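Local coordinates for protein pectinesterase (Aspergillus niger, PDB 5C1E) that removes methyl ester groups from the galacturonate units of pectin by hydrolysis, releasing methanol, and probably contributes to maceration and soft-rotting of plant tissue, at residues 24-29 with 47-52. Residues are numbered along the deposited sequence; the frame is centred on the assembly and turned at random.
Sequences DALDAL and EQLTID
Leu26 reaches from helix 22-29 onto Leu49 and Ile51 of strand 49-51, where the N-terminal helix covers the end of the parallel beta-helix typical of pectin methylesterases. Strand 49-51 is the outermost in its sheet: Thr93, Asn95 and Val97 hydrogen-bond to its backbone from the next coil, while the helix packs on its other side. Helix 24-29 and strand 49-51 run in roughly the same direction, their axes 9.9 Å apart at closest approach and inclined at 31°, and meet through side chains without hydrogen bonds.

The forked end of Leu26 suits the apolar contact: CD1 touches both Leu49 and Ile51, CD2 only Ile51. With CG anti to the carbonyl carbon (chi1 -68°), the branch carries both methyls out to the strand, crossing both buried partners at about a right angle. Its CD1 lies 4.1 Å from Leu49 CD2. Ile38 and Leu57 also touch Leu26, continuing the apolar cover across the neighbouring sheet.

The polar link runs from Glu47, whose long side chain suits this span, to the helix start just before Asp24. It accepts hydrogen bonds from the backbone N atoms of Ile22 and Gly23, so its carboxylate probably complements the helix dipole.

Ile51 CD1 fits against both Leu26 methyls, 3.9 Å from CD2 and a tight 3.4 Å from CD1.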
loop_
_atom_site.group_PDB
_atom_site.type_symbol
_atom_site.label_atom_id
_atom_site.label_comp_id
_atom_site.label_asym_id
_atom_site.label_seq_id
_atom_site.Cartn_x
_atom_site.Cartn_y
_atom_site.Cartn_z
ATOM N N ASP A 24 9.074 -19.367 -9.498
ATOM C CA ASP A 24 9.785 -19.964 -10.627
ATOM C C ASP A 24 9.921 -18.970 -11.770
ATOM O O ASP A 24 10.964 -18.928 -12.415
ATOM C CB ASP A 24 9.091 -21.235 -11.104
ATOM C CG ASP A 24 9.242 -22.385 -10.130
ATOM O OD1 ASP A 24 10.058 -22.308 -9.208
ATOM O OD2 ASP A 24 8.523 -23.373 -10.303
ATOM N N ALA A 25 8.881 -18.162 -12.029
ATOM C CA ALA A 25 8.961 -17.152 -13.100
ATOM C C ALA A 25 9.953 -16.029 -12.763
ATOM O O ALA A 25 10.729 -15.595 -13.618
ATOM C CB ALA A 25 7.596 -16.557 -13.411
ATOM N N LEU A 26 9.906 -15.552 -11.521
ATOM C CA LEU A 26 10.884 -14.577 -11.031
ATOM C C LEU A 26 12.320 -15.114 -11.193
ATOM O O LEU A 26 13.195 -14.403 -11.685
ATOM C CB LEU A 26 10.615 -14.228 -9.558
ATOM C CG LEU A 26 9.329 -13.446 -9.269
ATOM C CD1 LEU A 26 9.087 -13.336 -7.768
ATOM C CD2 LEU A 26 9.392 -12.064 -9.904
ATOM N N ASP A 27 12.545 -16.366 -10.782
ATOM C CA ASP A 27 13.851 -17.034 -10.973
ATOM C C ASP A 27 14.247 -17.056 -12.446
ATOM O O ASP A 27 15.414 -16.816 -12.786
ATOM C CB ASP A 27 13.845 -18.482 -10.428
ATOM C CG ASP A 27 13.787 -18.557 -8.890
ATOM O OD1 ASP A 27 14.000 -17.543 -8.211
ATOM O OD2 ASP A 27 13.522 -19.650 -8.356
ATOM N N ALA A 28 13.291 -17.351 -13.317
ATOM C CA ALA A 28 13.545 -17.404 -14.754
ATOM C C ALA A 28 14.017 -16.079 -15.362
ATOM O O ALA A 28 14.601 -16.080 -16.431
ATOM C CB ALA A 28 12.317 -17.901 -15.500
ATOM N N LEU A 29 13.755 -14.957 -14.705
ATOM C CA LEU A 29 14.271 -13.668 -15.187
ATOM C C LEU A 29 15.786 -13.575 -15.074
ATOM O O LEU A 29 16.416 -12.900 -15.876
ATOM C CB LEU A 29 13.660 -12.505 -14.399
ATOM C CG LEU A 29 12.134 -12.373 -14.515
ATOM C CD1 LEU A 29 11.667 -11.232 -13.632
ATOM C CD2 LEU A 29 11.686 -12.164 -15.953
ATOM N N GLU A 47 3.167 -18.607 -1.377
ATOM C CA GLU A 47 4.565 -18.280 -1.631
ATOM C C GLU A 47 4.982 -17.057 -0.832
ATOM O O GLU A 47 4.148 -16.219 -0.495
ATOM C CB GLU A 47 4.762 -17.995 -3.126
ATOM C CG GLU A 47 4.452 -19.176 -4.027
ATOM C CD GLU A 47 4.762 -18.893 -5.476
ATOM O OE1 GLU A 47 5.899 -18.468 -5.779
ATOM O OE2 GLU A 47 3.865 -19.077 -6.310
ATOM N N GLN A 48 6.276 -16.980 -0.511
ATOM C CA GLN A 48 6.889 -15.787 0.069
ATOM C C GLN A 48 7.964 -15.314 -0.910
ATOM O O GLN A 48 8.873 -16.070 -1.252
ATOM C CB GLN A 48 7.492 -16.095 1.438
ATOM C CG GLN A 48 7.941 -14.853 2.178
ATOM C CD GLN A 48 8.424 -15.130 3.584
ATOM O OE1 GLN A 48 8.868 -16.237 3.908
ATOM N NE2 GLN A 48 8.335 -14.117 4.437
ATOM N N LEU A 49 7.843 -14.083 -1.394
ATOM C CA LEU A 49 8.634 -13.633 -2.540
ATOM C C LEU A 49 9.483 -12.412 -2.230
ATOM O O LEU A 49 9.066 -11.524 -1.487
ATOM C CB LEU A 49 7.694 -13.291 -3.694
ATOM C CG LEU A 49 6.767 -14.418 -4.126
ATOM C CD1 LEU A 49 5.765 -13.900 -5.138
ATOM C CD2 LEU A 49 7.585 -15.572 -4.685
ATOM N N THR A 50 10.683 -12.372 -2.797
ATOM C CA THR A 50 11.490 -11.154 -2.802
ATOM C C THR A 50 11.660 -10.748 -4.249
ATOM O O THR A 50 12.121 -11.562 -5.065
ATOM C CB THR A 50 12.855 -11.357 -2.124
ATOM O OG1 THR A 50 12.634 -11.696 -0.749
ATOM C CG2 THR A 50 13.700 -10.083 -2.203
ATOM N N ILE A 51 11.266 -9.524 -4.573
ATOM C CA ILE A 51 11.364 -9.004 -5.943
ATOM C C ILE A 51 12.605 -8.111 -6.032
ATOM O O ILE A 51 12.584 -6.957 -5.576
ATOM C CB ILE A 51 10.153 -8.153 -6.359
ATOM C CG1 ILE A 51 8.813 -8.817 -6.010
ATOM C CG2 ILE A 51 10.202 -7.832 -7.853
ATOM C CD1 ILE A 51 8.543 -10.147 -6.642
ATOM N N ASP A 52 13.688 -8.642 -6.600
ATOM C CA ASP A 52 14.950 -7.900 -6.674
ATOM C C ASP A 52 15.530 -7.834 -8.082
ATOM O O ASP A 52 16.708 -7.578 -8.244
ATOM C CB ASP A 52 15.978 -8.497 -5.699
ATOM C CG ASP A 52 16.276 -9.958 -5.993
ATOM O OD1 ASP A 52 15.847 -10.452 -7.064
ATOM O OD2 ASP A 52 16.928 -10.605 -5.148
#